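Local structure of type III secretion system effector protein ExoU (Pseudomonas fluorescens, 4QMK) at residues L441-L453 with L460-R473. The protein is a type III secreted toxin of the patatin-like phospholipase family that probably hydrolyses phospholipids and binds phosphatidylinositol 4,5-bisphosphate at the plasma membrane. Residues are numbered along the deposited sequence; the frame is centred on the assembly and turned at random.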
loop_
_atom_site.group_PDB
_atom_site.type_symbol
_atom_site.label_atom_id
_atom_site.label_comp_id
_atom_site.label_asym_id
_atom_site.label_seq_id
_atom_site.Cartn_x
_atom_site.Cartn_y
_atom_site.Cartn_z
ATOM N N LEU A 441 -1.063 -50.035 -0.145
ATOM C CA LEU A 441 -2.289 -49.321 0.136
ATOM C C LEU A 441 -2.002 -48.122 0.999
ATOM O O LEU A 441 -2.637 -47.088 0.858
ATOM C CB LEU A 441 -3.288 -50.218 0.809
ATOM C CG LEU A 441 -4.571 -49.531 1.263
ATOM C CD1 LEU A 441 -5.282 -48.886 0.095
ATOM C CD2 LEU A 441 -5.456 -50.587 1.887
ATOM N N ASN A 442 -1.039 -48.229 1.895
ATOM C CA ASN A 442 -0.741 -47.084 2.746
ATOM C C ASN A 442 -0.214 -45.884 1.944
ATOM O O ASN A 442 -0.602 -44.762 2.203
ATOM C CB ASN A 442 0.236 -47.467 3.828
ATOM C CG ASN A 442 0.575 -46.322 4.726
ATOM O OD1 ASN A 442 -0.274 -45.816 5.427
ATOM N ND2 ASN A 442 1.802 -45.887 4.687
ATOM N N ASP A 443 0.675 -46.126 0.983
ATOM C CA ASP A 443 1.235 -45.058 0.154
ATOM C C ASP A 443 0.175 -44.367 -0.708
ATOM O O ASP A 443 0.234 -43.164 -0.928
ATOM C CB ASP A 443 2.344 -45.607 -0.744
ATOM C CG ASP A 443 3.584 -45.956 0.020
ATOM O OD1 ASP A 443 4.000 -45.163 0.883
ATOM O OD2 ASP A 443 4.149 -47.029 -0.237
ATOM N N ALA A 444 -0.799 -45.129 -1.172
ATOM C CA ALA A 444 -1.924 -44.559 -1.893
ATOM C C ALA A 444 -2.736 -43.663 -0.943
ATOM O O ALA A 444 -3.077 -42.537 -1.301
ATOM C CB ALA A 444 -2.786 -45.670 -2.473
ATOM N N VAL A 445 -2.981 -44.128 0.283
ATOM C CA VAL A 445 -3.711 -43.321 1.261
ATOM C C VAL A 445 -2.951 -42.056 1.585
ATOM O O VAL A 445 -3.546 -40.981 1.682
ATOM C CB VAL A 445 -3.983 -44.081 2.548
ATOM C CG1 VAL A 445 -4.408 -43.147 3.651
ATOM C CG2 VAL A 445 -5.024 -45.145 2.320
ATOM N N MET A 446 -1.625 -42.139 1.643
ATOM C CA MET A 446 -0.809 -40.934 1.915
ATOM C C MET A 446 -0.920 -39.908 0.784
ATOM O O MET A 446 -0.657 -38.703 1.000
ATOM C CB MET A 446 0.679 -41.281 2.124
ATOM C CG MET A 446 1.005 -42.200 3.285
ATOM S SD MET A 446 1.088 -41.410 4.918
ATOM C CE MET A 446 -0.677 -41.213 5.226
ATOM N N ALA A 447 -1.274 -40.364 -0.417
ATOM C CA ALA A 447 -1.459 -39.436 -1.529
ATOM C C ALA A 447 -2.843 -38.768 -1.595
ATOM O O ALA A 447 -3.053 -37.919 -2.401
ATOM C CB ALA A 447 -1.197 -40.171 -2.824
ATOM N N MET A 448 -3.786 -39.173 -0.759
ATOM C CA MET A 448 -5.156 -38.641 -0.804
ATOM C C MET A 448 -5.355 -37.560 0.222
ATOM O O MET A 448 -4.918 -37.695 1.362
ATOM C CB MET A 448 -6.168 -39.735 -0.518
ATOM C CG MET A 448 -5.933 -40.963 -1.359
ATOM S SD MET A 448 -7.196 -42.252 -1.247
ATOM C CE MET A 448 -7.415 -42.225 0.480
ATOM N N ASP A 449 -5.936 -36.447 -0.205
ATOM C CA ASP A 449 -6.280 -35.334 0.712
ATOM C C ASP A 449 -7.438 -35.753 1.588
ATOM O O ASP A 449 -8.003 -36.826 1.392
ATOM C CB ASP A 449 -6.602 -34.038 -0.087
ATOM C CG ASP A 449 -7.762 -34.193 -1.055
ATOM O OD1 ASP A 449 -8.900 -34.410 -0.622
ATOM O OD2 ASP A 449 -7.540 -34.056 -2.265
ATOM N N ASP A 450 -7.768 -34.958 2.581
ATOM C CA ASP A 450 -8.790 -35.385 3.566
ATOM C C ASP A 450 -10.127 -35.673 2.937
ATOM O O ASP A 450 -10.745 -36.680 3.237
ATOM C CB ASP A 450 -8.937 -34.371 4.677
ATOM C CG ASP A 450 -7.704 -34.300 5.585
ATOM O OD1 ASP A 450 -6.765 -35.130 5.440
ATOM O OD2 ASP A 450 -7.662 -33.401 6.460
ATOM N N GLN A 451 -10.550 -34.826 2.017
ATOM C CA GLN A 451 -11.830 -35.028 1.371
ATOM C C GLN A 451 -11.895 -36.368 0.641
ATOM O O GLN A 451 -12.843 -37.150 0.816
ATOM C CB GLN A 451 -12.119 -33.899 0.391
ATOM C CG GLN A 451 -13.527 -33.953 -0.179
ATOM C CD GLN A 451 -13.890 -32.707 -0.983
ATOM O OE1 GLN A 451 -13.319 -32.445 -2.057
ATOM N NE2 GLN A 451 -14.868 -31.943 -0.482
ATOM N N MET A 452 -10.874 -36.641 -0.163
ATOM C CA MET A 452 -10.816 -37.874 -0.948
ATOM C C MET A 452 -10.770 -39.066 -0.023
ATOM O O MET A 452 -11.445 -40.056 -0.273
ATOM C CB MET A 452 -9.633 -37.838 -1.953
ATOM C CG MET A 452 -9.362 -39.109 -2.727
ATOM S SD MET A 452 -8.160 -38.901 -4.075
ATOM C CE MET A 452 -9.210 -38.020 -5.232
ATOM N N LEU A 453 -10.007 -38.968 1.062
ATOM C CA LEU A 453 -9.924 -40.081 2.009
ATOM C C LEU A 453 -11.235 -40.339 2.695
ATOM O O LEU A 453 -11.618 -41.504 2.881
ATOM C CB LEU A 453 -8.840 -39.832 3.041
ATOM C CG LEU A 453 -8.521 -40.934 4.044
ATOM C CD1 LEU A 453 -8.141 -42.202 3.336
ATOM C CD2 LEU A 453 -7.365 -40.472 4.895
ATOM N N LEU A 460 -12.577 -48.790 2.858
ATOM C CA LEU A 460 -11.210 -49.100 3.281
ATOM C C LEU A 460 -11.081 -49.639 4.688
ATOM O O LEU A 460 -10.165 -50.432 4.954
ATOM C CB LEU A 460 -10.316 -47.882 3.125
ATOM C CG LEU A 460 -9.970 -47.578 1.664
ATOM C CD1 LEU A 460 -8.988 -46.454 1.635
ATOM C CD2 LEU A 460 -9.374 -48.810 1.029
ATOM N N GLN A 461 -12.002 -49.222 5.576
ATOM C CA GLN A 461 -12.087 -49.762 6.957
ATOM C C GLN A 461 -12.235 -51.249 6.970
ATOM O O GLN A 461 -11.809 -51.894 7.909
ATOM C CB GLN A 461 -13.312 -49.212 7.715
ATOM C CG GLN A 461 -13.046 -47.999 8.570
ATOM C CD GLN A 461 -12.050 -48.288 9.676
ATOM O OE1 GLN A 461 -12.127 -49.326 10.366
ATOM N NE2 GLN A 461 -11.104 -47.381 9.861
ATOM N N ASN A 462 -12.889 -51.793 5.951
ATOM C CA ASN A 462 -13.120 -53.240 5.856
ATOM C C ASN A 462 -11.896 -54.032 5.416
ATOM O O ASN A 462 -11.966 -55.240 5.280
ATOM C CB ASN A 462 -14.288 -53.539 4.908
ATOM C CG ASN A 462 -15.564 -52.853 5.330
ATOM O OD1 ASN A 462 -15.857 -52.743 6.518
ATOM N ND2 ASN A 462 -16.332 -52.372 4.354
ATOM N N ASP A 463 -10.784 -53.355 5.183
ATOM C CA ASP A 463 -9.543 -54.020 4.843
ATOM C C ASP A 463 -8.557 -53.751 5.972
ATOM O O ASP A 463 -8.506 -52.624 6.459
ATOM C CB ASP A 463 -9.011 -53.426 3.567
ATOM C CG ASP A 463 -7.777 -54.148 3.077
ATOM O OD1 ASP A 463 -7.907 -55.350 2.726
ATOM O OD2 ASP A 463 -6.696 -53.519 3.025
ATOM N N ALA A 464 -7.769 -54.745 6.392
ATOM C CA ALA A 464 -6.827 -54.555 7.542
ATOM C C ALA A 464 -5.776 -53.498 7.287
ATOM O O ALA A 464 -5.621 -52.567 8.090
ATOM C CB ALA A 464 -6.164 -55.861 7.935
ATOM N N ALA A 465 -5.073 -53.599 6.162
ATOM C CA ALA A 465 -4.097 -52.560 5.782
ATOM C C ALA A 465 -4.745 -51.198 5.610
ATOM O O ALA A 465 -4.143 -50.170 5.926
ATOM C CB ALA A 465 -3.392 -52.942 4.517
ATOM N N GLY A 466 -5.977 -51.195 5.117
ATOM C CA GLY A 466 -6.731 -49.956 4.965
ATOM C C GLY A 466 -7.033 -49.297 6.284
ATOM O O GLY A 466 -6.970 -48.096 6.425
ATOM N N ALA A 467 -7.346 -50.107 7.265
ATOM C CA ALA A 467 -7.671 -49.603 8.599
ATOM C C ALA A 467 -6.446 -49.024 9.331
ATOM O O ALA A 467 -6.556 -48.020 10.017
ATOM C CB ALA A 467 -8.342 -50.700 9.424
ATOM N N GLU A 468 -5.304 -49.672 9.191
ATOM C CA GLU A 468 -4.045 -49.177 9.764
ATOM C C GLU A 468 -3.693 -47.851 9.128
ATOM O O GLU A 468 -3.280 -46.936 9.841
ATOM C CB GLU A 468 -2.894 -50.200 9.542
ATOM C CG GLU A 468 -1.514 -49.813 10.118
ATOM C CD GLU A 468 -0.660 -48.871 9.224
ATOM O OE1 GLU A 468 -0.748 -48.865 7.947
ATOM O OE2 GLU A 468 0.139 -48.118 9.823
ATOM N N ALA A 469 -3.858 -47.737 7.805
ATOM C CA ALA A 469 -3.601 -46.471 7.117
ATOM C C ALA A 469 -4.578 -45.371 7.556
ATOM O O ALA A 469 -4.147 -44.242 7.820
ATOM C CB ALA A 469 -3.676 -46.653 5.601
ATOM N N LEU A 470 -5.879 -45.663 7.620
ATOM C CA LEU A 470 -6.846 -44.666 8.151
ATOM C C LEU A 470 -6.513 -44.262 9.595
ATOM O O LEU A 470 -6.658 -43.104 9.975
ATOM C CB LEU A 470 -8.307 -45.163 8.077
ATOM C CG LEU A 470 -8.871 -45.326 6.659
ATOM C CD1 LEU A 470 -10.131 -46.151 6.637
ATOM C CD2 LEU A 470 -9.123 -44.006 5.959
ATOM N N ARG A 471 -6.068 -45.205 10.398
ATOM C CA ARG A 471 -5.737 -44.891 11.777
ATOM C C ARG A 471 -4.617 -43.890 11.815
ATOM O O ARG A 471 -4.685 -42.937 12.577
ATOM C CB ARG A 471 -5.360 -46.161 12.556
ATOM C CG ARG A 471 -5.341 -46.008 14.051
ATOM C CD ARG A 471 -6.718 -45.761 14.636
ATOM N NE ARG A 471 -6.828 -46.158 16.069
ATOM C CZ ARG A 471 -6.535 -45.370 17.110
ATOM N NH1 ARG A 471 -6.116 -44.118 16.939
ATOM N NH2 ARG A 471 -6.655 -45.834 18.332
ATOM N N PHE A 472 -3.570 -44.089 11.025
ATOM C CA PHE A 472 -2.470 -43.132 11.049
ATOM C C PHE A 472 -2.955 -41.765 10.688
ATOM O O PHE A 472 -2.528 -40.771 11.273
ATOM C CB PHE A 472 -1.338 -43.529 10.085
ATOM C CG PHE A 472 -0.320 -42.437 9.886
ATOM C CD1 PHE A 472 0.713 -42.287 10.760
ATOM C CD2 PHE A 472 -0.465 -41.518 8.842
ATOM C CE1 PHE A 472 1.638 -41.273 10.592
ATOM C CE2 PHE A 472 0.438 -40.485 8.674
ATOM C CZ PHE A 472 1.509 -40.371 9.537
ATOM N N ARG A 473 -3.859 -41.690 9.712
ATOM C CA ARG A 473 -4.376 -40.377 9.301
ATOM C C ARG A 473 -5.227 -39.745 10.373
ATOM O O ARG A 473 -5.128 -38.542 10.568
ATOM C CB ARG A 473 -5.135 -40.429 7.988
ATOM C CG ARG A 473 -4.206 -40.572 6.781
ATOM C CD ARG A 473 -3.469 -39.286 6.458
ATOM N NE ARG A 473 -4.385 -38.309 5.829
ATOM C CZ ARG A 473 -4.656 -38.263 4.532
ATOM N NH1 ARG A 473 -4.096 -39.106 3.707
ATOM N NH2 ARG A 473 -5.506 -37.371 4.074
#
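R473 reaches from helix 464-491 into the turn between helices 441-446 and 450-461. Three consecutive helices, 441-446, 450-461 and 464-491, pack together here, and R473 fits as a knob into a hole formed by V445, M446, D450 and L453. R473 NH1 and R473 NH2 both donate to M448 O, at 2.9 and 2.8 Å, so one carbonyl is gripped end-on by two nitrogens. Both bonds are bent. R473 NH2 also makes a salt bridge to D450 OD1 (2.9 Å), and this one is straighter, with an N-H...O angle of 162°. The D450 carboxylate is turned 35° from the guanidinium plane. L453 CD2 sits over one face of the R473 guanidinium, 3.5 Å from CZ. Bends at chi2 and chi3 bring the R473 guanidinium to the turn.

The M446 methyl CE touches R473 CD and also F472 CD2. M446 SD lies 4.8 Å from the F472 ring centroid, an oblique Met-aromatic contact. Beyond R473, the helix segments 441-446 and 464-473 run at 37° to each other, with axes 9.1 Å apart at closest approach. A469 lies between them, and its CB packs on V445 CG2 (3.9 Å) and beside N442 OD1. L441 CD1 meets L460 CD2, which extends the apolar packing away from R473.

R515 bonds to N442 OD1, pairs with E468 OE2 and makes a cation-pi contact with F472. W522 of helix 517-526 touches R473 and donates to M446 O. Each later helix starts with an aspartate N-cap. D449 OD1 accepts from M452 N. D463 OD1 pairs with R51 of strand 47-51, while D463 OD2 accepts from G466 N, and L441 CD2 lies 3.3 Å from that same G466 N.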